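Local coordinates for protein acyl-coenzyme A oxidase 3 (Yarrowia lipolytica, PDB 5YS9) that oxidises the acyl chain of saturated acyl-CoA thioesters to (2E)-enoyl-CoA with FAD and molecular oxygen, producing hydrogen peroxide, in peroxisomal fatty acid beta-oxidation, at residues A[197-202]-A[248-253]; A[349-354]-A[427-432]. One frame throughout, in Å; residues are numbered along the deposited sequence.

Interaction 1 of 2, residues A[197-202]-A[248-253]; sequences TKWWIG and GDIGKK. With FAD (flavin-adenine dinucleotide), chain C.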
ATOM      1  N   THR A 197      17.680 -17.465 -16.623  1.00 32.11           N
ATOM      2  CA  THR A 197      16.914 -18.459 -15.907  1.00 31.11           C
ATOM      3  C   THR A 197      15.464 -18.022 -15.892  1.00 32.47           C
ATOM      4  O   THR A 197      15.159 -16.898 -15.542  1.00 37.87           O
ATOM      5  CB  THR A 197      17.400 -18.566 -14.447  1.00 30.37           C
ATOM      6  OG1 THR A 197      18.740 -19.045 -14.416  1.00 31.48           O
ATOM      7  CG2 THR A 197      16.551 -19.498 -13.650  1.00 30.38           C
ATOM      8  N   LYS A 198      14.568 -18.929 -16.243  1.00 28.73           N
ATOM      9  CA  LYS A 198      13.155 -18.681 -16.112  1.00 30.92           C
ATOM     10  C   LYS A 198      12.850 -18.385 -14.625  1.00 33.42           C
ATOM     11  O   LYS A 198      13.552 -18.922 -13.700  1.00 29.28           O
ATOM     12  CB  LYS A 198      12.303 -19.831 -16.627  1.00 29.55           C
ATOM     13  CG  LYS A 198      12.454 -20.164 -18.091  1.00 31.07           C
ATOM     14  CD  LYS A 198      12.144 -18.968 -18.990  1.00 33.67           C
ATOM     15  CE  LYS A 198      12.025 -19.335 -20.468  1.00 32.92           C
ATOM     16  NZ  LYS A 198      11.835 -18.141 -21.348  1.00 35.66           N
ATOM     17  N   TRP A 199      11.884 -17.477 -14.428  1.00 30.07           N
ATOM     18  CA  TRP A 199      11.639 -16.889 -13.133  1.00 31.45           C
ATOM     19  C   TRP A 199      10.194 -16.555 -12.973  1.00 30.98           C
ATOM     20  O   TRP A 199       9.543 -16.185 -13.929  1.00 32.05           O
ATOM     21  CB  TRP A 199      12.487 -15.614 -12.932  1.00 32.72           C
ATOM     22  CG  TRP A 199      12.836 -15.408 -11.454  1.00 33.70           C
ATOM     23  CD1 TRP A 199      12.156 -14.645 -10.545  1.00 35.41           C
ATOM     24  CD2 TRP A 199      13.885 -16.038 -10.718  1.00 33.53           C
ATOM     25  NE1 TRP A 199      12.723 -14.758  -9.291  1.00 33.31           N
ATOM     26  CE2 TRP A 199      13.805 -15.588  -9.380  1.00 33.05           C
ATOM     27  CE3 TRP A 199      14.903 -16.921 -11.058  1.00 36.23           C
ATOM     28  CZ2 TRP A 199      14.722 -15.985  -8.395  1.00 32.84           C
ATOM     29  CZ3 TRP A 199      15.817 -17.328 -10.052  1.00 33.50           C
ATOM     30  CH2 TRP A 199      15.711 -16.859  -8.757  1.00 32.25           C
ATOM     31  N   TRP A 200       9.725 -16.656 -11.734  1.00 33.23           N
ATOM     32  CA  TRP A 200       8.325 -16.506 -11.337  1.00 32.97           C
ATOM     33  C   TRP A 200       7.341 -17.492 -11.992  1.00 34.97           C
ATOM     34  O   TRP A 200       6.134 -17.194 -12.085  1.00 31.43           O
ATOM     35  CB  TRP A 200       7.819 -15.058 -11.530  1.00 34.12           C
ATOM     36  CG  TRP A 200       8.492 -14.069 -10.709  1.00 33.33           C
ATOM     37  CD1 TRP A 200       9.106 -12.947 -11.124  1.00 33.59           C
ATOM     38  CD2 TRP A 200       8.595 -14.090  -9.289  1.00 33.67           C
ATOM     39  NE1 TRP A 200       9.632 -12.265 -10.042  1.00 32.73           N
ATOM     40  CE2 TRP A 200       9.336 -12.971  -8.906  1.00 33.85           C
ATOM     41  CE3 TRP A 200       8.147 -14.959  -8.304  1.00 36.67           C
ATOM     42  CZ2 TRP A 200       9.642 -12.708  -7.573  1.00 33.60           C
ATOM     43  CZ3 TRP A 200       8.462 -14.682  -6.970  1.00 36.76           C
ATOM     44  CH2 TRP A 200       9.198 -13.585  -6.633  1.00 33.82           C
ATOM     45  N   ILE A 201       7.820 -18.673 -12.397  1.00 31.71           N
ATOM     46  CA  ILE A 201       6.936 -19.641 -13.103  1.00 30.68           C
ATOM     47  C   ILE A 201       6.014 -20.380 -12.094  1.00 32.33           C
ATOM     48  O   ILE A 201       6.441 -21.340 -11.385  1.00 28.39           O
ATOM     49  CB  ILE A 201       7.721 -20.682 -13.957  1.00 27.87           C
ATOM     50  CG1 ILE A 201       8.826 -20.006 -14.784  1.00 29.77           C
ATOM     51  CG2 ILE A 201       6.776 -21.411 -14.896  1.00 26.69           C
ATOM     52  CD1 ILE A 201       8.393 -18.770 -15.574  1.00 30.75           C
ATOM     53  N   GLY A 202       4.761 -19.921 -12.033  1.00 33.16           N
ATOM     54  CA  GLY A 202       3.744 -20.541 -11.182  1.00 31.07           C
ATOM     55  C   GLY A 202       3.523 -21.990 -11.540  1.00 32.29           C
ATOM     56  O   GLY A 202       3.372 -22.309 -12.704  1.00 33.02           O
ATOM     57  N   GLY A 248      13.589 -25.075  -9.116  1.00 31.20           N
ATOM     58  CA  GLY A 248      13.458 -24.967  -7.683  1.00 30.79           C
ATOM     59  C   GLY A 248      12.398 -23.986  -7.252  1.00 29.93           C
ATOM     60  O   GLY A 248      11.954 -23.182  -8.032  1.00 32.57           O
ATOM     61  N   ASP A 249      12.014 -24.046  -5.992  1.00 26.20           N
ATOM     62  CA  ASP A 249      11.067 -23.116  -5.433  1.00 27.15           C
ATOM     63  C   ASP A 249      11.714 -21.766  -5.194  1.00 26.91           C
ATOM     64  O   ASP A 249      12.756 -21.666  -4.587  1.00 26.84           O
ATOM     65  CB  ASP A 249      10.551 -23.692  -4.123  1.00 30.21           C
ATOM     66  CG  ASP A 249       9.402 -22.925  -3.538  1.00 30.76           C
ATOM     67  OD1 ASP A 249       9.199 -21.756  -3.854  1.00 28.95           O
ATOM     68  OD2 ASP A 249       8.696 -23.516  -2.731  1.00 35.90           O
ATOM     69  N   ILE A 250      11.074 -20.728  -5.692  1.00 29.76           N
ATOM     70  CA  ILE A 250      11.518 -19.368  -5.492  1.00 32.24           C
ATOM     71  C   ILE A 250      11.334 -18.897  -4.064  1.00 32.40           C
ATOM     72  O   ILE A 250      12.020 -18.009  -3.615  1.00 39.32           O
ATOM     73  CB  ILE A 250      10.940 -18.414  -6.537  1.00 31.98           C
ATOM     74  CG1 ILE A 250      11.531 -18.782  -7.890  1.00 33.11           C
ATOM     75  CG2 ILE A 250      11.265 -16.982  -6.183  1.00 32.90           C
ATOM     76  CD1 ILE A 250      11.121 -17.897  -9.020  1.00 32.76           C
ATOM     77  N   GLY A 251      10.417 -19.516  -3.345  1.00 30.14           N
ATOM     78  CA  GLY A 251      10.261 -19.203  -1.946  1.00 32.55           C
ATOM     79  C   GLY A 251       9.265 -18.135  -1.598  1.00 28.84           C
ATOM     80  O   GLY A 251       8.314 -17.913  -2.305  1.00 27.01           O
ATOM     81  N   LYS A 252       9.478 -17.507  -0.458  1.00 34.09           N
ATOM     82  CA  LYS A 252       8.513 -16.586   0.100  1.00 33.99           C
ATOM     83  C   LYS A 252       8.252 -15.403  -0.801  1.00 32.50           C
ATOM     84  O   LYS A 252       9.165 -14.752  -1.262  1.00 37.74           O
ATOM     85  CB  LYS A 252       9.006 -16.100   1.468  1.00 32.87           C
ATOM     86  CG  LYS A 252       8.059 -15.195   2.218  1.00 30.32           C
ATOM     87  CD  LYS A 252       6.980 -15.994   2.900  1.00 31.24           C
ATOM     88  CE  LYS A 252       6.079 -15.112   3.721  1.00 30.44           C
ATOM     89  NZ  LYS A 252       5.159 -14.316   2.885  1.00 28.88           N
ATOM     90  N   LYS A 253       6.976 -15.121  -1.004  1.00 32.28           N
ATOM     91  CA  LYS A 253       6.520 -13.912  -1.697  1.00 30.40           C
ATOM     92  C   LYS A 253       5.789 -12.945  -0.761  1.00 29.29           C
ATOM     93  O   LYS A 253       5.356 -13.311   0.334  1.00 30.32           O
ATOM     94  CB  LYS A 253       5.614 -14.286  -2.849  1.00 30.46           C
ATOM     95  CG  LYS A 253       6.269 -15.251  -3.803  1.00 30.75           C
ATOM     96  CD  LYS A 253       5.461 -15.435  -5.057  1.00 30.82           C
ATOM     97  CE  LYS A 253       4.135 -16.110  -4.825  1.00 31.41           C
ATOM     98  NZ  LYS A 253       4.187 -17.540  -4.427  1.00 31.59           N
TER
HETATM   99  PA  FAD C 801      10.705  -5.207 -15.789  1.00 47.83           P
HETATM  100  O1A FAD C 801      12.177  -5.347 -15.865  1.00 54.85           O
HETATM  101  O2A FAD C 801       9.879  -5.284 -17.014  1.00 49.21           O
HETATM  102  O5B FAD C 801      10.444  -3.779 -15.164  1.00 48.59           O
HETATM  103  C5B FAD C 801      10.967  -3.455 -13.887  1.00 45.50           C
HETATM  104  C4B FAD C 801      10.678  -2.011 -13.532  1.00 48.94           C
HETATM  105  O4B FAD C 801      11.270  -1.155 -14.503  1.00 51.57           O
HETATM  106  C3B FAD C 801       9.197  -1.742 -13.558  1.00 47.94           C
HETATM  107  O3B FAD C 801       8.859  -0.869 -12.500  1.00 48.72           O
HETATM  108  C2B FAD C 801       8.968  -0.995 -14.834  1.00 46.44           C
HETATM  109  O2B FAD C 801       7.978  -0.006 -14.623  1.00 39.34           O
HETATM  110  C1B FAD C 801      10.296  -0.357 -15.147  1.00 48.47           C
HETATM  111  N9A FAD C 801      10.440  -0.340 -16.615  1.00 54.28           N
HETATM  112  C8A FAD C 801      10.624  -1.391 -17.423  1.00 52.87           C
HETATM  113  N7A FAD C 801      10.680  -0.999 -18.706  1.00 54.20           N
HETATM  114  C5A FAD C 801      10.526   0.323 -18.731  1.00 56.33           C
HETATM  115  C6A FAD C 801      10.483   1.370 -19.761  1.00 56.53           C
HETATM  116  N6A FAD C 801      10.625   1.073 -21.063  1.00 57.43           N
HETATM  117  N1A FAD C 801      10.296   2.635 -19.354  1.00 58.98           N
HETATM  118  C2A FAD C 801      10.152   2.947 -18.062  1.00 51.87           C
HETATM  119  N3A FAD C 801      10.179   2.052 -17.081  1.00 49.14           N
HETATM  120  C4A FAD C 801      10.362   0.753 -17.349  1.00 54.24           C
HETATM  121  N1  FAD C 801       5.658 -14.795 -15.632  1.00 37.54           N
HETATM  122  C2  FAD C 801       5.365 -15.889 -16.349  1.00 41.65           C
HETATM  123  O2  FAD C 801       5.744 -15.962 -17.515  1.00 46.95           O
HETATM  124  N3  FAD C 801       4.674 -16.910 -15.868  1.00 40.92           N
HETATM  125  C4  FAD C 801       4.222 -16.920 -14.633  1.00 35.56           C
HETATM  126  O4  FAD C 801       3.593 -17.883 -14.217  1.00 35.04           O
HETATM  127  C4X FAD C 801       4.498 -15.767 -13.776  1.00 36.09           C
HETATM  128  N5  FAD C 801       4.072 -15.727 -12.521  1.00 37.22           N
HETATM  129  C5X FAD C 801       4.349 -14.667 -11.759  1.00 39.43           C
HETATM  130  C6  FAD C 801       3.896 -14.674 -10.464  1.00 38.52           C
HETATM  131  C7  FAD C 801       4.155 -13.614  -9.641  1.00 36.92           C
HETATM  132  C7M FAD C 801       3.632 -13.654  -8.236  1.00 40.20           C
HETATM  133  C8  FAD C 801       4.925 -12.461 -10.155  1.00 36.53           C
HETATM  134  C8M FAD C 801       5.214 -11.285  -9.276  1.00 39.54           C
HETATM  135  C9  FAD C 801       5.374 -12.446 -11.459  1.00 40.45           C
HETATM  136  C9A FAD C 801       5.116 -13.514 -12.284  1.00 38.63           C
HETATM  137  N10 FAD C 801       5.560 -13.527 -13.612  1.00 36.97           N
HETATM  138  C10 FAD C 801       5.269 -14.667 -14.365  1.00 36.23           C
HETATM  139  C1' FAD C 801       6.350 -12.433 -14.175  1.00 41.05           C
HETATM  140  C2' FAD C 801       5.599 -11.158 -14.511  1.00 44.83           C
HETATM  141  O2' FAD C 801       4.812 -11.405 -15.664  1.00 44.32           O
HETATM  142  C3' FAD C 801       6.622 -10.055 -14.780  1.00 45.26           C
HETATM  143  O3' FAD C 801       7.263  -9.799 -13.544  1.00 45.31           O
HETATM  144  C4' FAD C 801       6.122  -8.712 -15.313  1.00 44.77           C
HETATM  145  O4' FAD C 801       5.296  -8.849 -16.461  1.00 50.84           O
HETATM  146  C5' FAD C 801       7.282  -7.857 -15.764  1.00 42.79           C
HETATM  147  O5' FAD C 801       8.086  -7.519 -14.657  1.00 50.92           O
HETATM  148  P   FAD C 801       9.663  -7.625 -14.700  1.00 46.99           P
HETATM  149  O1P FAD C 801      10.076  -8.312 -13.459  1.00 51.38           O
HETATM  150  O2P FAD C 801      10.065  -8.154 -16.026  1.00 47.91           O
HETATM  151  O3P FAD C 801      10.115  -6.110 -14.604  1.00 50.53           O
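Ile250 is wedged against Trp199 and Trp200 in the beta-rich middle domain of the acyl-CoA oxidase fold, where the loop after strand 245-249 meets the corner of strand 198-201 beside the flavin. The apolar contacts carry the join. Ile250 CD1 sits over a face of Trp199, 3.5 Å from the centroid of its five-membered ring and close to the ring normal, a CH-pi contact. The branching of isoleucine serves two rings at once: CG1 lies anti to the carbonyl carbon (chi1 -67°) and carries CD1 to Trp199, while Ile250 CG2 touches Trp200 CZ3 at 3.7 Å. Lys253 lends its aliphatic part, CD reaching Trp200 CZ3 at 3.6 Å, and its NZ bonds to Arg256 O.

Among the rings, the Trp199 edge at CD1 approaches one face of Trp200, and the dimethylbenzene end of the flavin, at C8, lies over the opposite face. His433 of the second subunit meets Trp199 edge-to-face. With an alanine at Trp199, Ile250 CD1 would probably lose its aromatic surface and the Trp200 ring, less well backed on that face, could shift relative to the flavin.

No hydrogen bond joins the two segments; the polar bonds run to the cofactor or stay within one segment. Gly202 N donates to flavin O4 at 3.2 Å, in a nearly straight bond (161°). Gly251 has backbone angles at which a side chain would jam against the preceding carbonyl O. Asp249 pairs through OD2 with Arg82, and its OD1 accepts Gly251 N at 2.6 Å, from above the carboxylate plane, in an Asx turn.

Interaction 2 of 2, residues A[349-354]-A[427-432]; sequences PYHQRR and RQACGG. With FAD (flavin-adenine dinucleotide), chain D.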
ATOM      1  N   PRO A 349     -18.271  14.369   7.693  1.00 42.97           N
ATOM      2  CA  PRO A 349     -18.071  14.645   6.264  1.00 42.52           C
ATOM      3  C   PRO A 349     -16.690  14.261   5.708  1.00 44.14           C
ATOM      4  O   PRO A 349     -16.581  13.960   4.502  1.00 48.14           O
ATOM      5  CB  PRO A 349     -18.275  16.175   6.173  1.00 44.22           C
ATOM      6  CG  PRO A 349     -19.162  16.505   7.342  1.00 45.35           C
ATOM      7  CD  PRO A 349     -18.778  15.543   8.438  1.00 40.54           C
ATOM      8  N   TYR A 350     -15.653  14.334   6.524  1.00 41.29           N
ATOM      9  CA  TYR A 350     -14.373  13.858   6.056  1.00 41.65           C
ATOM     10  C   TYR A 350     -14.342  12.367   5.822  1.00 38.59           C
ATOM     11  O   TYR A 350     -13.730  11.900   4.886  1.00 36.59           O
ATOM     12  CB  TYR A 350     -13.175  14.305   6.887  1.00 43.94           C
ATOM     13  CG  TYR A 350     -11.944  14.160   6.046  1.00 45.98           C
ATOM     14  CD1 TYR A 350     -11.832  14.852   4.861  1.00 49.39           C
ATOM     15  CD2 TYR A 350     -10.944  13.275   6.373  1.00 49.28           C
ATOM     16  CE1 TYR A 350     -10.736  14.711   4.051  1.00 49.25           C
ATOM     17  CE2 TYR A 350      -9.843  13.127   5.563  1.00 49.42           C
ATOM     18  CZ  TYR A 350      -9.752  13.851   4.399  1.00 47.18           C
ATOM     19  OH  TYR A 350      -8.678  13.723   3.568  1.00 43.52           O
ATOM     20  N   HIS A 351     -14.985  11.615   6.692  1.00 32.19           N
ATOM     21  CA  HIS A 351     -14.993  10.202   6.517  1.00 34.48           C
ATOM     22  C   HIS A 351     -15.802   9.769   5.263  1.00 35.25           C
ATOM     23  O   HIS A 351     -15.402   8.813   4.529  1.00 33.83           O
ATOM     24  CB  HIS A 351     -15.485   9.526   7.780  1.00 35.36           C
ATOM     25  CG  HIS A 351     -15.027   8.121   7.891  1.00 34.54           C
ATOM     26  ND1 HIS A 351     -13.743   7.801   8.278  1.00 33.43           N
ATOM     27  CD2 HIS A 351     -15.657   6.957   7.619  1.00 32.73           C
ATOM     28  CE1 HIS A 351     -13.632   6.489   8.302  1.00 33.36           C
ATOM     29  NE2 HIS A 351     -14.772   5.954   7.899  1.00 33.54           N
ATOM     30  N   GLN A 352     -16.892  10.497   5.007  1.00 31.74           N
ATOM     31  CA  GLN A 352     -17.677  10.336   3.779  1.00 36.02           C
ATOM     32  C   GLN A 352     -16.813  10.544   2.545  1.00 33.45           C
ATOM     33  O   GLN A 352     -16.859   9.719   1.645  1.00 34.04           O
ATOM     34  CB  GLN A 352     -18.891  11.287   3.752  1.00 41.56           C
ATOM     35  CG  GLN A 352     -19.969  10.955   4.814  1.00 41.74           C
ATOM     36  CD  GLN A 352     -21.103  11.960   4.865  1.00 41.11           C
ATOM     37  OE1 GLN A 352     -21.187  12.842   4.003  1.00 37.31           O
ATOM     38  NE2 GLN A 352     -22.000  11.818   5.861  1.00 37.84           N
ATOM     39  N   ARG A 353     -15.977  11.569   2.550  1.00 34.19           N
ATOM     40  CA  ARG A 353     -15.025  11.839   1.478  1.00 33.48           C
ATOM     41  C   ARG A 353     -13.983  10.750   1.289  1.00 34.22           C
ATOM     42  O   ARG A 353     -13.544  10.494   0.191  1.00 32.42           O
ATOM     43  CB  ARG A 353     -14.334  13.176   1.688  1.00 33.26           C
ATOM     44  CG  ARG A 353     -15.139  14.361   1.227  1.00 34.05           C
ATOM     45  CD  ARG A 353     -14.478  15.643   1.655  1.00 36.14           C
ATOM     46  NE  ARG A 353     -15.039  16.794   0.982  1.00 36.08           N
ATOM     47  CZ  ARG A 353     -14.681  17.193  -0.222  1.00 35.44           C
ATOM     48  NH1 ARG A 353     -13.758  16.539  -0.889  1.00 37.36           N
ATOM     49  NH2 ARG A 353     -15.244  18.250  -0.749  1.00 39.02           N
ATOM     50  N   ARG A 354     -13.536  10.160   2.379  1.00 38.58           N
ATOM     51  CA  ARG A 354     -12.610   9.047   2.300  1.00 35.91           C
ATOM     52  C   ARG A 354     -13.180   7.819   1.617  1.00 35.57           C
ATOM     53  O   ARG A 354     -12.487   7.172   0.867  1.00 34.09           O
ATOM     54  CB  ARG A 354     -12.137   8.647   3.687  1.00 36.22           C
ATOM     55  CG  ARG A 354     -11.367   9.709   4.426  1.00 41.29           C
ATOM     56  CD  ARG A 354     -10.125   9.111   5.042  1.00 41.69           C
ATOM     57  NE  ARG A 354     -10.265   8.946   6.472  1.00 42.27           N
ATOM     58  CZ  ARG A 354      -9.823   7.904   7.152  1.00 36.97           C
ATOM     59  NH1 ARG A 354     -10.007   7.858   8.448  1.00 33.54           N
ATOM     60  NH2 ARG A 354      -9.200   6.926   6.537  1.00 40.09           N
ATOM     61  N   ARG A 427      -8.687  -0.048   4.854  1.00 39.50           N
ATOM     62  CA  ARG A 427      -8.042  -0.504   6.059  1.00 39.16           C
ATOM     63  C   ARG A 427      -7.817   0.635   7.032  1.00 37.18           C
ATOM     64  O   ARG A 427      -8.087   0.503   8.206  1.00 38.04           O
ATOM     65  CB  ARG A 427      -6.724  -1.204   5.738  1.00 39.46           C
ATOM     66  CG  ARG A 427      -5.794  -1.371   6.926  1.00 36.04           C
ATOM     67  CD  ARG A 427      -4.447  -1.932   6.543  1.00 37.19           C
ATOM     68  NE  ARG A 427      -3.584  -1.003   5.831  1.00 37.73           N
ATOM     69  CZ  ARG A 427      -3.129   0.138   6.316  1.00 42.79           C
ATOM     70  NH1 ARG A 427      -2.351   0.899   5.588  1.00 52.11           N
ATOM     71  NH2 ARG A 427      -3.444   0.522   7.523  1.00 54.70           N
ATOM     72  N   GLN A 428      -7.344   1.761   6.535  1.00 33.98           N
ATOM     73  CA  GLN A 428      -7.065   2.887   7.399  1.00 33.90           C
ATOM     74  C   GLN A 428      -8.339   3.402   8.022  1.00 33.09           C
ATOM     75  O   GLN A 428      -8.373   3.765   9.178  1.00 31.61           O
ATOM     76  CB  GLN A 428      -6.343   3.980   6.638  1.00 34.40           C
ATOM     77  CG  GLN A 428      -4.849   3.780   6.609  1.00 35.95           C
ATOM     78  CD  GLN A 428      -4.165   4.649   5.594  1.00 37.32           C
ATOM     79  OE1 GLN A 428      -3.621   5.687   5.922  1.00 38.91           O
ATOM     80  NE2 GLN A 428      -4.190   4.229   4.361  1.00 31.55           N
ATOM     81  N   ALA A 429      -9.390   3.414   7.225  1.00 32.46           N
ATOM     82  CA  ALA A 429     -10.730   3.814   7.671  1.00 33.81           C
ATOM     83  C   ALA A 429     -11.313   2.990   8.823  1.00 31.73           C
ATOM     84  O   ALA A 429     -12.269   3.426   9.434  1.00 31.72           O
ATOM     85  CB  ALA A 429     -11.712   3.827   6.507  1.00 34.08           C
ATOM     86  N   CYS A 430     -10.771   1.804   9.081  1.00 31.27           N
ATOM     87  CA  CYS A 430     -11.192   0.978  10.202  1.00 31.67           C
ATOM     88  C   CYS A 430     -10.183   1.071  11.352  1.00 32.64           C
ATOM     89  O   CYS A 430     -10.178   0.201  12.258  1.00 33.01           O
ATOM     90  CB  CYS A 430     -11.313  -0.464   9.731  1.00 31.43           C
ATOM     91  SG  CYS A 430     -12.569  -0.695   8.499  1.00 32.41           S
ATOM     92  N   GLY A 431      -9.267   2.054  11.279  1.00 29.75           N
ATOM     93  CA  GLY A 431      -8.361   2.300  12.381  1.00 30.23           C
ATOM     94  C   GLY A 431      -7.479   1.124  12.675  1.00 26.96           C
ATOM     95  O   GLY A 431      -7.210   0.380  11.797  1.00 27.30           O
ATOM     96  N   GLY A 432      -7.047   0.964  13.917  1.00 26.84           N
ATOM     97  CA  GLY A 432      -6.279  -0.199  14.344  1.00 27.34           C
ATOM     98  C   GLY A 432      -6.925  -1.562  14.101  1.00 29.81           C
ATOM     99  O   GLY A 432      -6.226  -2.551  13.813  1.00 34.43           O
TER
HETATM  100  PA  FAD D 801     -10.728   5.265  15.770  1.00 56.81           P
HETATM  101  O1A FAD D 801     -10.131   6.271  16.679  1.00 54.66           O
HETATM  102  O2A FAD D 801     -12.136   4.840  15.926  1.00 56.38           O
HETATM  103  O5B FAD D 801     -10.621   5.709  14.262  1.00 61.91           O
HETATM  104  C5B FAD D 801     -11.078   4.777  13.294  1.00 57.00           C
HETATM  105  C4B FAD D 801     -11.245   5.494  11.982  1.00 57.70           C
HETATM  106  O4B FAD D 801     -12.219   6.516  12.142  1.00 59.13           O
HETATM  107  C3B FAD D 801      -9.940   6.166  11.640  1.00 58.11           C
HETATM  108  O3B FAD D 801      -9.645   5.983  10.269  1.00 52.66           O
HETATM  109  C2B FAD D 801     -10.190   7.624  11.869  1.00 56.35           C
HETATM  110  O2B FAD D 801      -9.470   8.392  10.912  1.00 50.79           O
HETATM  111  C1B FAD D 801     -11.689   7.759  11.728  1.00 57.28           C
HETATM  112  N9A FAD D 801     -12.061   8.815  12.669  1.00 66.31           N
HETATM  113  C8A FAD D 801     -12.103   8.696  13.998  1.00 62.99           C
HETATM  114  N7A FAD D 801     -12.451   9.868  14.560  1.00 68.09           N
HETATM  115  C5A FAD D 801     -12.621  10.763  13.580  1.00 66.01           C
HETATM  116  C6A FAD D 801     -12.985  12.187  13.483  1.00 62.96           C
HETATM  117  N6A FAD D 801     -13.253  12.924  14.574  1.00 59.90           N
HETATM  118  N1A FAD D 801     -13.044  12.725  12.260  1.00 62.58           N
HETATM  119  C2A FAD D 801     -12.784  12.007  11.163  1.00 65.85           C
HETATM  120  N3A FAD D 801     -12.447  10.717  11.171  1.00 57.85           N
HETATM  121  C4A FAD D 801     -12.351  10.059  12.332  1.00 63.52           C
HETATM  122  N1  FAD D 801      -2.769   0.793  22.199  1.00 37.15           N
HETATM  123  C2  FAD D 801      -2.230   0.741  23.425  1.00 34.21           C
HETATM  124  O2  FAD D 801      -2.747   1.403  24.316  1.00 33.07           O
HETATM  125  N3  FAD D 801      -1.156   0.022  23.717  1.00 32.60           N
HETATM  126  C4  FAD D 801      -0.542  -0.707  22.812  1.00 32.61           C
HETATM  127  O4  FAD D 801       0.443  -1.362  23.118  1.00 35.76           O
HETATM  128  C4X FAD D 801      -1.061  -0.715  21.443  1.00 35.29           C
HETATM  129  N5  FAD D 801      -0.481  -1.431  20.480  1.00 38.16           N
HETATM  130  C5X FAD D 801      -0.982  -1.432  19.242  1.00 38.28           C
HETATM  131  C6  FAD D 801      -0.366  -2.204  18.283  1.00 40.96           C
HETATM  132  C7  FAD D 801      -0.863  -2.224  17.005  1.00 39.97           C
HETATM  133  C7M FAD D 801      -0.183  -3.052  15.962  1.00 43.98           C
HETATM  134  C8  FAD D 801      -2.058  -1.423  16.674  1.00 41.83           C
HETATM  135  C8M FAD D 801      -2.606  -1.436  15.285  1.00 46.05           C
HETATM  136  C9  FAD D 801      -2.671  -0.648  17.631  1.00 41.92           C
HETATM  137  C9A FAD D 801      -2.180  -0.628  18.914  1.00 38.72           C
HETATM  138  N10 FAD D 801      -2.794   0.152  19.905  1.00 37.29           N
HETATM  139  C10 FAD D 801      -2.249   0.104  21.183  1.00 35.45           C
HETATM  140  C1' FAD D 801      -3.989   0.958  19.651  1.00 42.46           C
HETATM  141  C2' FAD D 801      -3.786   2.134  18.695  1.00 45.12           C
HETATM  142  O2' FAD D 801      -3.207   3.236  19.384  1.00 42.19           O
HETATM  143  C3' FAD D 801      -5.117   2.549  18.064  1.00 46.35           C
HETATM  144  O3' FAD D 801      -5.377   1.664  16.996  1.00 44.76           O
HETATM  145  C4' FAD D 801      -5.157   3.958  17.495  1.00 48.67           C
HETATM  146  O4' FAD D 801      -4.446   4.821  18.369  1.00 50.27           O
HETATM  147  C5' FAD D 801      -6.569   4.518  17.415  1.00 50.95           C
HETATM  148  O5' FAD D 801      -7.347   4.045  16.327  1.00 52.52           O
HETATM  149  P   FAD D 801      -8.766   3.373  16.601  1.00 55.76           P
HETATM  150  O1P FAD D 801      -8.715   1.940  16.232  1.00 63.04           O
HETATM  151  O2P FAD D 801      -9.180   3.741  17.970  1.00 59.58           O
HETATM  152  O3P FAD D 801      -9.772   4.006  15.552  1.00 63.61           O
HETATM  153  O   HOH W   1     -14.775   3.086   8.522  1.00 37.84           O
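His351 and Arg354, one turn apart on helix 349-385, reach across to Gln428 and Ala429 where helix 391-428 runs into a type I turn, and the adenosine ribose of FAD is held at this junction of the all-helical C-terminal part of the fold. His351 has CG anti to its backbone nitrogen (chi1 -157°), which carries the imidazole toward Ala429: CE1 lies 3.5 Å from Ala429 O, with the oxygen at the ring edge. A water in the imidazole plane bonds to NE2 at 2.9 Å and donates to Ala429 O, so ring and carbonyl are joined through solvent. The small methyl of Ala429 lets the imidazole come close, 3.7 Å from His351 CE1 to Ala429 CB.

Arg354 starts with CG beside its backbone nitrogen, and bends at chi2 and chi3 turn the outstretched chain so that its guanidinium meets the ribose hydroxyls. His351 CE1 lies over one guanidinium face, toward its rim, while Arg354 NH2 passes 3.6 Å from Ala429 N. At the edge, NH1 donates to ribose O3B at 2.6 Å. That hydroxyl gives its proton to Gln428 O at 2.8 Å, and the same carbonyl accepts Gly431 N. The Gln428 side chain points elsewhere, to Trp417 of the second subunit. At Gly431 and Gly432 a beta carbon would run into the cofactor, and Gly432 N bonds to phosphate O1P.

O3B accepts from the guanidinium and donates to a backbone carbonyl, so both roles are used and its direction is set; the arginine's charge probably also suits the nearby carboxyl end of helix 391-428.

Interaction 1 and interaction 2 meet different cofactors: within this chain their centres are 37 Å apart, and their nearest atoms come no closer than about 16 Å. What relates them is the dimer. The FAD whose flavin lies by residues 197-202 is also bonded by Arg354 and Gln428 O of the second subunit, and the FAD gripped by interaction 2 accepts a bond from Gly202 N of that subunit. Each site therefore combines a flavin-side contact like interaction 1 from one subunit with a ribose- and diphosphate-side contact like interaction 2 from the other. Gly432 and His433 of the second subunit pack on the tryptophans of interaction 1, joining the two halves directly.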